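Local atomic coordinates of ricin B lectin (Clostridium thermocellum, PDB entry 3VSF), a protein that acts as an exo-beta-1,3-galactanase, probably splitting galactose from the ends of beta-1,3-galactan, and carries a galactose-binding beta-trefoil module. Residues D186-V191 with A236-K241; E355-T360 with Y401-G406; K372-L377 with A385-W390. All coordinates share one frame; numbering follows the deposited sequence.

In the fold
Interaction 1 lies in the glycosidase family 43 region. Interactions 2 and 3 lie together in the ricin-type trefoil region, on the other side of the chain's centre. The centres of interactions 2 and 3 are about 21 Å apart, and no element is common to the three contacts. Interaction 1 is buried and joins two propeller blades by side chains: one hydrogen bond from a side-chain amide, one weak hydrogen bond and a ring against a leucine. Interaction 2 is a surface contact of a loop on a barrel strand, mainly apolar, with no hydrogen bond across it. Interaction 3 is a partly buried hairpin, held by five backbone hydrogen bonds with side chains packed on both faces.

Interaction 1 (D186-V191 with A236-K241); sequences DCNVFV and APCLIK
Phe-190 lies against Leu-239 with one ring face. Leu-239 CG sits over that face, 4.2 Å from the centroid of the Phe-190 ring and 28° off its normal, a CH-pi contact. Leu-239 CD2 reaches further back and meets Phe-190 CB at 3.6 Å. Phe-190 CG is anti to the backbone N (chi1 166°), which carries the ring across to the second strand. The far end of the ring approaches Lys-241, with CZ 4.0 Å from Lys-241 CB. The lysine chain then runs on, extended, and its NZ hydrogen-bonds to Tyr-246 OH.

Strands 187-191 and 237-241 are the first strands of two successive four-stranded sheets. They run almost parallel, 5° apart, as inner strands do in the five-bladed beta-propeller of family 43. Their axes come within 6.4 Å, and side chains bridge the gap between the blades.

Asn-188 makes the main polar bridge. Its ND2 donates to Pro-237 O at 2.8 Å, on a lone pair of the Pro-237 carbonyl, and the acceptor lies near the plane of the Asn-188 amide. The other end of that amide, OD1, accepts from Val-189 N, which fixes its rotation. At the loop end, Ala-236 N gives a weak bond to Asp-186 OD2, whose stronger partner is Arg-119 in a salt bridge.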
ATOM      1  N   ASP A 186       4.100 -17.507  -4.419  1.00 70.36           N
ATOM      2  CA  ASP A 186       3.713 -16.341  -3.631  1.00 67.03           C
ATOM      3  C   ASP A 186       2.491 -16.665  -2.782  1.00 64.46           C
ATOM      4  O   ASP A 186       1.478 -17.136  -3.295  1.00 65.58           O
ATOM      5  CB  ASP A 186       3.434 -15.140  -4.538  1.00 71.31           C
ATOM      6  CG  ASP A 186       4.696 -14.573  -5.158  1.00 74.01           C
ATOM      7  OD1 ASP A 186       5.684 -15.325  -5.292  1.00 72.97           O
ATOM      8  OD2 ASP A 186       4.700 -13.374  -5.511  1.00 69.26           O
ATOM      9  N   CYS A 187       2.591 -16.411  -1.480  1.00 63.00           N
ATOM     10  CA  CYS A 187       1.553 -16.832  -0.548  1.00 65.10           C
ATOM     11  C   CYS A 187       1.216 -15.773   0.497  1.00 68.36           C
ATOM     12  O   CYS A 187       1.831 -14.707   0.542  1.00 69.62           O
ATOM     13  CB  CYS A 187       1.980 -18.116   0.161  1.00 64.55           C
ATOM     14  SG  CYS A 187       3.458 -17.920   1.180  1.00 67.29           S
ATOM     15  N   ASN A 188       0.234 -16.086   1.338  1.00 67.95           N
ATOM     16  CA  ASN A 188      -0.170 -15.213   2.432  1.00 68.00           C
ATOM     17  C   ASN A 188      -1.188 -15.915   3.329  1.00 66.98           C
ATOM     18  O   ASN A 188      -1.856 -16.854   2.899  1.00 66.46           O
ATOM     19  CB  ASN A 188      -0.751 -13.906   1.892  1.00 67.33           C
ATOM     20  CG  ASN A 188      -0.492 -12.729   2.811  1.00 69.84           C
ATOM     21  OD1 ASN A 188      -0.381 -12.889   4.027  1.00 69.81           O
ATOM     22  ND2 ASN A 188      -0.386 -11.538   2.234  1.00 68.14           N
ATOM     23  N   VAL A 189      -1.300 -15.462   4.574  1.00 67.36           N
ATOM     24  CA  VAL A 189      -2.211 -16.084   5.530  1.00 65.82           C
ATOM     25  C   VAL A 189      -3.322 -15.136   5.969  1.00 68.04           C
ATOM     26  O   VAL A 189      -3.174 -13.915   5.903  1.00 66.90           O
ATOM     27  CB  VAL A 189      -1.463 -16.589   6.778  1.00 67.10           C
ATOM     28  CG1 VAL A 189      -0.439 -17.643   6.391  1.00 69.72           C
ATOM     29  CG2 VAL A 189      -0.795 -15.430   7.500  1.00 69.06           C
ATOM     30  N   PHE A 190      -4.433 -15.708   6.422  1.00 71.10           N
ATOM     31  CA  PHE A 190      -5.575 -14.924   6.874  1.00 70.71           C
ATOM     32  C   PHE A 190      -6.376 -15.657   7.947  1.00 74.40           C
ATOM     33  O   PHE A 190      -6.649 -16.852   7.824  1.00 74.55           O
ATOM     34  CB  PHE A 190      -6.482 -14.572   5.694  1.00 71.10           C
ATOM     35  CG  PHE A 190      -7.830 -14.050   6.100  1.00 72.64           C
ATOM     36  CD1 PHE A 190      -8.947 -14.866   6.049  1.00 71.20           C
ATOM     37  CD2 PHE A 190      -7.981 -12.744   6.538  1.00 71.69           C
ATOM     38  CE1 PHE A 190     -10.190 -14.391   6.423  1.00 74.73           C
ATOM     39  CE2 PHE A 190      -9.220 -12.263   6.913  1.00 72.74           C
ATOM     40  CZ  PHE A 190     -10.326 -13.086   6.856  1.00 75.51           C
ATOM     41  N   VAL A 191      -6.751 -14.931   8.996  1.00 75.33           N
ATOM     42  CA  VAL A 191      -7.559 -15.492  10.073  1.00 76.15           C
ATOM     43  C   VAL A 191      -8.949 -14.865  10.063  1.00 76.78           C
ATOM     44  O   VAL A 191      -9.095 -13.662  10.277  1.00 76.24           O
ATOM     45  CB  VAL A 191      -6.911 -15.248  11.447  1.00 77.59           C
ATOM     46  CG1 VAL A 191      -7.653 -16.024  12.525  1.00 72.83           C
ATOM     47  CG2 VAL A 191      -5.443 -15.639  11.419  1.00 79.42           C
ATOM     48  N   ALA A 236       1.563 -11.932  -5.355  1.00 66.64           N
ATOM     49  CA  ALA A 236       1.655 -11.220  -4.082  1.00 65.94           C
ATOM     50  C   ALA A 236       0.289 -10.915  -3.468  1.00 65.37           C
ATOM     51  O   ALA A 236      -0.018  -9.760  -3.174  1.00 68.22           O
ATOM     52  CB  ALA A 236       2.455  -9.938  -4.254  1.00 62.58           C
ATOM     53  N   PRO A 237      -0.531 -11.955  -3.259  1.00 63.16           N
ATOM     54  CA  PRO A 237      -1.894 -11.748  -2.759  1.00 64.80           C
ATOM     55  C   PRO A 237      -1.929 -11.349  -1.287  1.00 66.18           C
ATOM     56  O   PRO A 237      -1.104 -11.808  -0.497  1.00 65.92           O
ATOM     57  CB  PRO A 237      -2.538 -13.123  -2.947  1.00 65.60           C
ATOM     58  CG  PRO A 237      -1.406 -14.076  -2.822  1.00 67.24           C
ATOM     59  CD  PRO A 237      -0.219 -13.384  -3.435  1.00 66.07           C
ATOM     60  N   CYS A 238      -2.883 -10.494  -0.935  1.00 67.67           N
ATOM     61  CA  CYS A 238      -3.104 -10.096   0.449  1.00 65.65           C
ATOM     62  C   CYS A 238      -4.583 -10.236   0.782  1.00 66.65           C
ATOM     63  O   CYS A 238      -5.430  -9.609   0.146  1.00 67.75           O
ATOM     64  CB  CYS A 238      -2.652  -8.651   0.676  1.00 61.23           C
ATOM     65  SG  CYS A 238      -0.895  -8.349   0.372  1.00 62.96           S
ATOM     66  N   LEU A 239      -4.894 -11.064   1.772  1.00 66.80           N
ATOM     67  CA  LEU A 239      -6.282 -11.318   2.136  1.00 67.00           C
ATOM     68  C   LEU A 239      -6.664 -10.618   3.436  1.00 70.11           C
ATOM     69  O   LEU A 239      -6.042 -10.839   4.475  1.00 70.60           O
ATOM     70  CB  LEU A 239      -6.540 -12.821   2.249  1.00 66.82           C
ATOM     71  CG  LEU A 239      -7.993 -13.238   2.484  1.00 69.97           C
ATOM     72  CD1 LEU A 239      -8.900 -12.625   1.428  1.00 69.92           C
ATOM     73  CD2 LEU A 239      -8.123 -14.752   2.496  1.00 67.41           C
ATOM     74  N   ILE A 240      -7.688  -9.772   3.368  1.00 69.56           N
ATOM     75  CA  ILE A 240      -8.163  -9.039   4.537  1.00 69.27           C
ATOM     76  C   ILE A 240      -9.688  -8.985   4.581  1.00 72.05           C
ATOM     77  O   ILE A 240     -10.361  -9.363   3.623  1.00 72.18           O
ATOM     78  CB  ILE A 240      -7.612  -7.599   4.569  1.00 71.33           C
ATOM     79  CG1 ILE A 240      -8.128  -6.802   3.369  1.00 71.65           C
ATOM     80  CG2 ILE A 240      -6.092  -7.605   4.597  1.00 69.83           C
ATOM     81  CD1 ILE A 240      -7.616  -5.379   3.318  1.00 67.90           C
ATOM     82  N   LYS A 241     -10.223  -8.507   5.700  1.00 73.79           N
ATOM     83  CA  LYS A 241     -11.665  -8.388   5.880  1.00 76.13           C
ATOM     84  C   LYS A 241     -11.986  -7.118   6.661  1.00 79.11           C
ATOM     85  O   LYS A 241     -11.217  -6.707   7.529  1.00 80.26           O
ATOM     86  CB  LYS A 241     -12.211  -9.615   6.615  1.00 73.95           C
ATOM     87  CG  LYS A 241     -13.723  -9.640   6.769  1.00 75.99           C
ATOM     88  CD  LYS A 241     -14.176 -10.907   7.479  1.00 74.63           C
ATOM     89  CE  LYS A 241     -15.693 -11.001   7.542  1.00 77.87           C
ATOM     90  NZ  LYS A 241     -16.143 -12.268   8.186  1.00 73.20           N
TER

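Interaction 2 (E355-T360 with Y401-G406); sequences EYIPDT and YLVDVG
Ile-357 and Tyr-401 meet at the middle of this contact. Their side chains cross at about a right angle. Ile-357 CG1 stands over one face of the Tyr-401 ring, 4.3 Å above its plane and offset toward the rim. The other branch, Ile-357 CG2, touches Tyr-401 CD1 at 4.0 Å and also touches Val-403 CG2, 4.2 Å away. Pro-358 extends this apolar patch with its CD near Val-403 CG1.

Thr-360 takes the edge of the same ring. Its carbonyl O lies near the ring plane, 3.3 Å from Tyr-401 CE1. Thr-360 CG2 is 3.8 Å from the same CE1, and the two side chains lie side by side, pointing the same way. Tyr-401 CG is beside the backbone N (chi1 -63°), which swings the ring along the loop to reach both Ile-357 and Thr-360. No hydrogen bond joins the two segments.

Residues 355-360 lie in the connection from strand 352-355 to strand 363-367. Strands 363-367 and 400-404 are the outermost strands of a six-stranded antiparallel sheet, which fits the barrel of the beta-trefoil. The contact lays the loop between 352-355 and 363-367 on the outermost strand 400-404.

Further out, strand 409-414 positions Tyr-401 and Val-403 by backbone bonds to Val-413 and Lys-411. Lys-411 also forms a salt bridge with Glu-355 OE1, so it ties both sides of the contact together. The side chains of Arg-362 and Val-415 add to the packing on Tyr-401. The side chain of Glu-355 is about 11 Å from that of the galactose-binding Asn-440.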
ATOM      1  N   GLU A 355      -1.113  11.404   6.049  1.00 71.60           N
ATOM      2  CA  GLU A 355       0.043  12.018   5.411  1.00 73.41           C
ATOM      3  C   GLU A 355       0.777  12.938   6.379  1.00 73.86           C
ATOM      4  O   GLU A 355       0.160  13.566   7.240  1.00 74.17           O
ATOM      5  CB  GLU A 355      -0.393  12.808   4.175  1.00 69.89           C
ATOM      6  CG  GLU A 355       0.749  13.472   3.420  1.00 70.54           C
ATOM      7  CD  GLU A 355       0.267  14.307   2.251  1.00 70.24           C
ATOM      8  OE1 GLU A 355       1.101  14.667   1.392  1.00 67.30           O
ATOM      9  OE2 GLU A 355      -0.944  14.608   2.190  1.00 68.64           O
ATOM     10  N   TYR A 356       2.096  13.011   6.238  1.00 72.62           N
ATOM     11  CA  TYR A 356       2.892  13.936   7.031  1.00 71.45           C
ATOM     12  C   TYR A 356       3.229  15.183   6.225  1.00 75.61           C
ATOM     13  O   TYR A 356       3.950  15.114   5.230  1.00 76.32           O
ATOM     14  CB  TYR A 356       4.178  13.271   7.526  1.00 73.25           C
ATOM     15  CG  TYR A 356       5.164  14.246   8.130  1.00 72.52           C
ATOM     16  CD1 TYR A 356       4.928  14.826   9.372  1.00 73.00           C
ATOM     17  CD2 TYR A 356       6.330  14.591   7.458  1.00 70.43           C
ATOM     18  CE1 TYR A 356       5.826  15.719   9.926  1.00 69.64           C
ATOM     19  CE2 TYR A 356       7.234  15.484   8.005  1.00 72.34           C
ATOM     20  CZ  TYR A 356       6.977  16.045   9.240  1.00 72.50           C
ATOM     21  OH  TYR A 356       7.873  16.934   9.788  1.00 70.63           O
ATOM     22  N   ILE A 357       2.697  16.321   6.658  1.00 75.62           N
ATOM     23  CA  ILE A 357       2.963  17.589   5.990  1.00 73.05           C
ATOM     24  C   ILE A 357       4.110  18.323   6.675  1.00 75.42           C
ATOM     25  O   ILE A 357       3.962  18.803   7.800  1.00 76.57           O
ATOM     26  CB  ILE A 357       1.719  18.502   5.972  1.00 73.59           C
ATOM     27  CG1 ILE A 357       0.556  17.825   5.241  1.00 71.55           C
ATOM     28  CG2 ILE A 357       2.049  19.833   5.319  1.00 75.13           C
ATOM     29  CD1 ILE A 357      -0.216  16.832   6.087  1.00 74.93           C
ATOM     30  N   PRO A 358       5.264  18.407   5.997  1.00 74.13           N
ATOM     31  CA  PRO A 358       6.445  19.104   6.513  1.00 74.56           C
ATOM     32  C   PRO A 358       6.139  20.550   6.898  1.00 79.96           C
ATOM     33  O   PRO A 358       6.570  21.005   7.957  1.00 84.31           O
ATOM     34  CB  PRO A 358       7.412  19.071   5.328  1.00 74.26           C
ATOM     35  CG  PRO A 358       7.019  17.855   4.566  1.00 72.19           C
ATOM     36  CD  PRO A 358       5.526  17.769   4.694  1.00 72.89           C
ATOM     37  N   ASP A 359       5.401  21.255   6.047  1.00 80.27           N
ATOM     38  CA  ASP A 359       5.065  22.654   6.299  1.00 77.56           C
ATOM     39  C   ASP A 359       3.560  22.819   6.504  1.00 77.93           C
ATOM     40  O   ASP A 359       2.794  22.861   5.542  1.00 80.85           O
ATOM     41  CB  ASP A 359       5.542  23.530   5.139  1.00 78.51           C
ATOM     42  CG  ASP A 359       5.595  25.001   5.499  1.00 82.11           C
ATOM     43  OD1 ASP A 359       4.839  25.421   6.401  1.00 78.70           O
ATOM     44  OD2 ASP A 359       6.393  25.737   4.882  1.00 78.34           O
ATOM     45  N   THR A 360       3.146  22.920   7.763  1.00 76.92           N
ATOM     46  CA  THR A 360       1.727  22.963   8.114  1.00 76.40           C
ATOM     47  C   THR A 360       1.070  24.306   7.784  1.00 79.18           C
ATOM     48  O   THR A 360      -0.130  24.487   7.998  1.00 77.37           O
ATOM     49  CB  THR A 360       1.516  22.646   9.612  1.00 78.67           C
ATOM     50  OG1 THR A 360       2.279  21.487   9.969  1.00 81.57           O
ATOM     51  CG2 THR A 360       0.044  22.390   9.911  1.00 77.77           C
ATOM     52  N   TYR A 401      -2.522  23.237   1.974  1.00 65.12           N
ATOM     53  CA  TYR A 401      -1.114  23.053   2.303  1.00 64.74           C
ATOM     54  C   TYR A 401      -0.279  23.114   1.032  1.00 65.24           C
ATOM     55  O   TYR A 401      -0.801  22.942  -0.068  1.00 65.36           O
ATOM     56  CB  TYR A 401      -0.881  21.701   2.979  1.00 65.80           C
ATOM     57  CG  TYR A 401      -1.583  21.517   4.303  1.00 68.05           C
ATOM     58  CD1 TYR A 401      -1.185  22.225   5.427  1.00 70.11           C
ATOM     59  CD2 TYR A 401      -2.629  20.613   4.433  1.00 66.59           C
ATOM     60  CE1 TYR A 401      -1.821  22.051   6.642  1.00 70.27           C
ATOM     61  CE2 TYR A 401      -3.270  20.432   5.643  1.00 69.18           C
ATOM     62  CZ  TYR A 401      -2.862  21.153   6.743  1.00 70.74           C
ATOM     63  OH  TYR A 401      -3.498  20.975   7.950  1.00 70.19           O
ATOM     64  N   LEU A 402       1.018  23.349   1.186  1.00 65.74           N
ATOM     65  CA  LEU A 402       1.935  23.326   0.052  1.00 65.95           C
ATOM     66  C   LEU A 402       3.126  22.412   0.333  1.00 71.81           C
ATOM     67  O   LEU A 402       4.015  22.759   1.110  1.00 75.49           O
ATOM     68  CB  LEU A 402       2.412  24.737  -0.293  1.00 61.82           C
ATOM     69  CG  LEU A 402       1.356  25.708  -0.826  1.00 69.66           C
ATOM     70  CD1 LEU A 402       1.987  27.056  -1.137  1.00 69.46           C
ATOM     71  CD2 LEU A 402       0.666  25.139  -2.057  1.00 63.80           C
ATOM     72  N   VAL A 403       3.137  21.247  -0.309  1.00 65.09           N
ATOM     73  CA  VAL A 403       4.180  20.254  -0.081  1.00 65.77           C
ATOM     74  C   VAL A 403       5.172  20.187  -1.239  1.00 68.45           C
ATOM     75  O   VAL A 403       4.834  19.733  -2.331  1.00 67.65           O
ATOM     76  CB  VAL A 403       3.578  18.853   0.137  1.00 66.74           C
ATOM     77  CG1 VAL A 403       4.680  17.837   0.394  1.00 70.29           C
ATOM     78  CG2 VAL A 403       2.584  18.875   1.288  1.00 68.08           C
ATOM     79  N   ASP A 404       6.398  20.636  -0.989  1.00 70.84           N
ATOM     80  CA  ASP A 404       7.451  20.608  -1.999  1.00 71.93           C
ATOM     81  C   ASP A 404       7.717  19.171  -2.449  1.00 70.90           C
ATOM     82  O   ASP A 404       7.770  18.258  -1.626  1.00 72.63           O
ATOM     83  CB  ASP A 404       8.731  21.242  -1.447  1.00 70.98           C
ATOM     84  CG  ASP A 404       9.730  21.589  -2.534  1.00 78.12           C
ATOM     85  OD1 ASP A 404      10.215  22.741  -2.547  1.00 81.37           O
ATOM     86  OD2 ASP A 404      10.036  20.714  -3.371  1.00 78.36           O
ATOM     87  N   VAL A 405       7.878  18.975  -3.753  1.00 68.40           N
ATOM     88  CA  VAL A 405       8.046  17.635  -4.307  1.00 69.71           C
ATOM     89  C   VAL A 405       9.201  17.545  -5.302  1.00 72.68           C
ATOM     90  O   VAL A 405       9.213  16.675  -6.173  1.00 72.73           O
ATOM     91  CB  VAL A 405       6.759  17.152  -5.003  1.00 65.32           C
ATOM     92  CG1 VAL A 405       5.618  17.063  -4.004  1.00 65.50           C
ATOM     93  CG2 VAL A 405       6.399  18.081  -6.154  1.00 64.79           C
ATOM     94  N   GLY A 406      10.171  18.442  -5.168  1.00 70.40           N
ATOM     95  CA  GLY A 406      11.312  18.458  -6.065  1.00 71.26           C
ATOM     96  C   GLY A 406      11.096  19.410  -7.222  1.00 72.54           C
ATOM     97  O   GLY A 406       9.961  19.672  -7.618  1.00 75.54           O
TER

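Interaction 3 (K372-L377 with A385-W390); sequences KVLDVL and AQIVQW
Asp-375 and Trp-390 hold their flat groups side by side, pointing the same way, with the carboxylate and ring planes 63° apart. Asp-375 OD2 comes to 3.6 Å from Trp-390 CB and approaches the ring obliquely. Both have CG anti to the backbone N (Asp-375 chi1 -172°), which keeps the two groups abreast. The second flat group is the Gln-389 amide. The Lys-372 chain crosses it, with Lys-372 CB 3.5 Å from Gln-389 OE1. Ser-370 OG hydrogen-bonds to OE1 of that amide, and Glu-476 O accepts from its NE2. The Gln-386 amide turns back on its own strand, where NE2 donates to Ile-387 O at 3.0 Å, nearly in the amide plane.

Strands 373-376 and 385-390 form an antiparallel hairpin. Val-373 and Trp-390, and Asp-375 and Val-388, are hydrogen-bonded pairs; each pair is joined by two bonds, one in each direction. Leu-377 N adds a fifth bond, to Gln-386 O at 2.9 Å. Strand 385-390 also pairs with 432-437 and 479-484, the matching strands of two similar hairpins. This is the hairpin triplet of a beta-trefoil.

Leu-374, Val-376 and Ile-387 share one face of the sheet with Gln-389. On it Leu-374 CD1 meets Ile-387 CG2 at 3.6 Å, and Val-376 CG2 meets Ile-387 CD1 at 3.8 Å. Ile-481 of a second hairpin packs on Leu-374 and Ile-387. Val-376 CG1 also touches Ala-385 CB, at 3.8 Å. At the hairpin's turn end, Leu-377 CB lies 4.1 Å from Val-388 CG1. Asp-375 sits in a Leu-Asp-Val sequence that recurs around Asp-422, an aspartate that binds galactose. The place of Asp-375 beside Trp-390 is consistent with a similar sugar pocket in this hairpin.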
ATOM      1  N   LYS A 372     -12.621  35.840  -5.522  1.00 58.33           N
ATOM      2  CA  LYS A 372     -13.019  34.598  -4.870  1.00 58.21           C
ATOM      3  C   LYS A 372     -11.791  33.735  -4.595  1.00 57.77           C
ATOM      4  O   LYS A 372     -10.726  33.958  -5.170  1.00 56.85           O
ATOM      5  CB  LYS A 372     -14.015  33.833  -5.744  1.00 58.84           C
ATOM      6  CG  LYS A 372     -15.302  34.587  -6.041  1.00 54.61           C
ATOM      7  CD  LYS A 372     -16.163  34.734  -4.798  1.00 58.64           C
ATOM      8  CE  LYS A 372     -17.502  35.381  -5.120  1.00 57.45           C
ATOM      9  NZ  LYS A 372     -17.348  36.768  -5.641  1.00 58.55           N
ATOM     10  N   VAL A 373     -11.942  32.749  -3.716  1.00 56.26           N
ATOM     11  CA  VAL A 373     -10.824  31.889  -3.342  1.00 57.43           C
ATOM     12  C   VAL A 373     -11.028  30.445  -3.788  1.00 55.67           C
ATOM     13  O   VAL A 373     -12.158  30.001  -3.994  1.00 55.08           O
ATOM     14  CB  VAL A 373     -10.575  31.912  -1.823  1.00 61.29           C
ATOM     15  CG1 VAL A 373     -10.271  33.328  -1.357  1.00 62.03           C
ATOM     16  CG2 VAL A 373     -11.775  31.345  -1.081  1.00 58.72           C
ATOM     17  N   LEU A 374      -9.925  29.716  -3.931  1.00 60.49           N
ATOM     18  CA  LEU A 374      -9.976  28.320  -4.347  1.00 57.81           C
ATOM     19  C   LEU A 374     -10.700  27.482  -3.301  1.00 58.90           C
ATOM     20  O   LEU A 374     -10.391  27.555  -2.111  1.00 60.03           O
ATOM     21  CB  LEU A 374      -8.565  27.778  -4.575  1.00 57.04           C
ATOM     22  CG  LEU A 374      -8.476  26.554  -5.488  1.00 60.93           C
ATOM     23  CD1 LEU A 374      -9.009  26.898  -6.869  1.00 55.35           C
ATOM     24  CD2 LEU A 374      -7.048  26.045  -5.573  1.00 58.32           C
ATOM     25  N   ASP A 375     -11.663  26.685  -3.751  1.00 57.81           N
ATOM     26  CA  ASP A 375     -12.515  25.928  -2.842  1.00 59.47           C
ATOM     27  C   ASP A 375     -12.954  24.611  -3.476  1.00 57.54           C
ATOM     28  O   ASP A 375     -12.714  24.370  -4.660  1.00 57.33           O
ATOM     29  CB  ASP A 375     -13.742  26.765  -2.462  1.00 60.52           C
ATOM     30  CG  ASP A 375     -14.577  26.124  -1.371  1.00 64.01           C
ATOM     31  OD1 ASP A 375     -13.994  25.502  -0.461  1.00 67.38           O
ATOM     32  OD2 ASP A 375     -15.821  26.242  -1.423  1.00 62.23           O
ATOM     33  N   VAL A 376     -13.587  23.756  -2.681  1.00 56.28           N
ATOM     34  CA  VAL A 376     -14.151  22.511  -3.183  1.00 56.88           C
ATOM     35  C   VAL A 376     -15.670  22.624  -3.225  1.00 57.15           C
ATOM     36  O   VAL A 376     -16.284  23.133  -2.288  1.00 61.16           O
ATOM     37  CB  VAL A 376     -13.755  21.310  -2.300  1.00 57.11           C
ATOM     38  CG1 VAL A 376     -14.428  20.040  -2.794  1.00 54.39           C
ATOM     39  CG2 VAL A 376     -12.244  21.144  -2.277  1.00 54.48           C
ATOM     40  N   LEU A 377     -16.273  22.158  -4.314  1.00 57.85           N
ATOM     41  CA  LEU A 377     -17.722  22.233  -4.473  1.00 58.62           C
ATOM     42  C   LEU A 377     -18.448  21.631  -3.275  1.00 63.00           C
ATOM     43  O   LEU A 377     -18.180  20.495  -2.879  1.00 61.34           O
ATOM     44  CB  LEU A 377     -18.164  21.536  -5.761  1.00 59.23           C
ATOM     45  CG  LEU A 377     -19.671  21.542  -6.029  1.00 62.95           C
ATOM     46  CD1 LEU A 377     -20.217  22.962  -5.998  1.00 65.91           C
ATOM     47  CD2 LEU A 377     -19.992  20.868  -7.356  1.00 57.87           C
ATOM     48  N   ALA A 385     -13.974  15.332  -6.301  1.00 60.12           N
ATOM     49  CA  ALA A 385     -14.898  16.451  -6.153  1.00 57.14           C
ATOM     50  C   ALA A 385     -14.433  17.648  -6.979  1.00 56.51           C
ATOM     51  O   ALA A 385     -13.242  17.949  -7.033  1.00 55.54           O
ATOM     52  CB  ALA A 385     -15.041  16.835  -4.689  1.00 57.04           C
ATOM     53  N   GLN A 386     -15.382  18.323  -7.619  1.00 55.32           N
ATOM     54  CA  GLN A 386     -15.076  19.458  -8.484  1.00 50.09           C
ATOM     55  C   GLN A 386     -14.511  20.638  -7.700  1.00 53.72           C
ATOM     56  O   GLN A 386     -14.999  20.968  -6.620  1.00 55.21           O
ATOM     57  CB  GLN A 386     -16.327  19.895  -9.249  1.00 52.56           C
ATOM     58  CG  GLN A 386     -16.151  21.170 -10.063  1.00 52.77           C
ATOM     59  CD  GLN A 386     -15.261  20.973 -11.274  1.00 54.43           C
ATOM     60  OE1 GLN A 386     -15.474  20.061 -12.071  1.00 55.18           O
ATOM     61  NE2 GLN A 386     -14.255  21.828 -11.415  1.00 51.47           N
ATOM     62  N   ILE A 387     -13.480  21.270  -8.252  1.00 54.03           N
ATOM     63  CA  ILE A 387     -12.886  22.453  -7.640  1.00 51.15           C
ATOM     64  C   ILE A 387     -13.545  23.717  -8.178  1.00 53.49           C
ATOM     65  O   ILE A 387     -13.620  23.921  -9.390  1.00 55.75           O
ATOM     66  CB  ILE A 387     -11.369  22.529  -7.898  1.00 47.72           C
ATOM     67  CG1 ILE A 387     -10.662  21.323  -7.273  1.00 50.25           C
ATOM     68  CG2 ILE A 387     -10.799  23.820  -7.340  1.00 47.36           C
ATOM     69  CD1 ILE A 387     -10.825  21.230  -5.771  1.00 51.26           C
ATOM     70  N   VAL A 388     -14.025  24.562  -7.273  1.00 55.26           N
ATOM     71  CA  VAL A 388     -14.702  25.793  -7.659  1.00 53.25           C
ATOM     72  C   VAL A 388     -14.170  26.983  -6.871  1.00 54.38           C
ATOM     73  O   VAL A 388     -13.509  26.815  -5.848  1.00 54.83           O
ATOM     74  CB  VAL A 388     -16.221  25.696  -7.429  1.00 52.22           C
ATOM     75  CG1 VAL A 388     -16.814  24.565  -8.255  1.00 54.33           C
ATOM     76  CG2 VAL A 388     -16.519  25.495  -5.952  1.00 54.24           C
ATOM     77  N   GLN A 389     -14.459  28.187  -7.356  1.00 55.30           N
ATOM     78  CA  GLN A 389     -14.125  29.400  -6.623  1.00 54.66           C
ATOM     79  C   GLN A 389     -15.306  29.788  -5.744  1.00 55.21           C
ATOM     80  O   GLN A 389     -16.462  29.601  -6.126  1.00 55.12           O
ATOM     81  CB  GLN A 389     -13.787  30.545  -7.579  1.00 53.85           C
ATOM     82  CG  GLN A 389     -14.984  31.098  -8.338  1.00 52.78           C
ATOM     83  CD  GLN A 389     -14.666  32.386  -9.069  1.00 52.00           C
ATOM     84  OE1 GLN A 389     -13.518  32.828  -9.101  1.00 53.99           O
ATOM     85  NE2 GLN A 389     -15.685  32.998  -9.661  1.00 51.41           N
ATOM     86  N   TRP A 390     -15.015  30.322  -4.563  1.00 58.39           N
ATOM     87  CA  TRP A 390     -16.069  30.719  -3.639  1.00 59.71           C
ATOM     88  C   TRP A 390     -15.643  31.927  -2.815  1.00 60.47           C
ATOM     89  O   TRP A 390     -14.461  32.264  -2.757  1.00 58.22           O
ATOM     90  CB  TRP A 390     -16.438  29.556  -2.717  1.00 59.31           C
ATOM     91  CG  TRP A 390     -17.825  29.652  -2.164  1.00 62.06           C
ATOM     92  CD1 TRP A 390     -18.207  30.256  -1.002  1.00 64.34           C
ATOM     93  CD2 TRP A 390     -19.019  29.125  -2.753  1.00 58.97           C
ATOM     94  NE1 TRP A 390     -19.564  30.139  -0.830  1.00 63.58           N
ATOM     95  CE2 TRP A 390     -20.088  29.448  -1.892  1.00 59.16           C
ATOM     96  CE3 TRP A 390     -19.289  28.412  -3.925  1.00 58.42           C
ATOM     97  CZ2 TRP A 390     -21.403  29.082  -2.166  1.00 61.50           C
ATOM     98  CZ3 TRP A 390     -20.596  28.050  -4.195  1.00 58.83           C
ATOM     99  CH2 TRP A 390     -21.637  28.385  -3.320  1.00 61.94           C
TER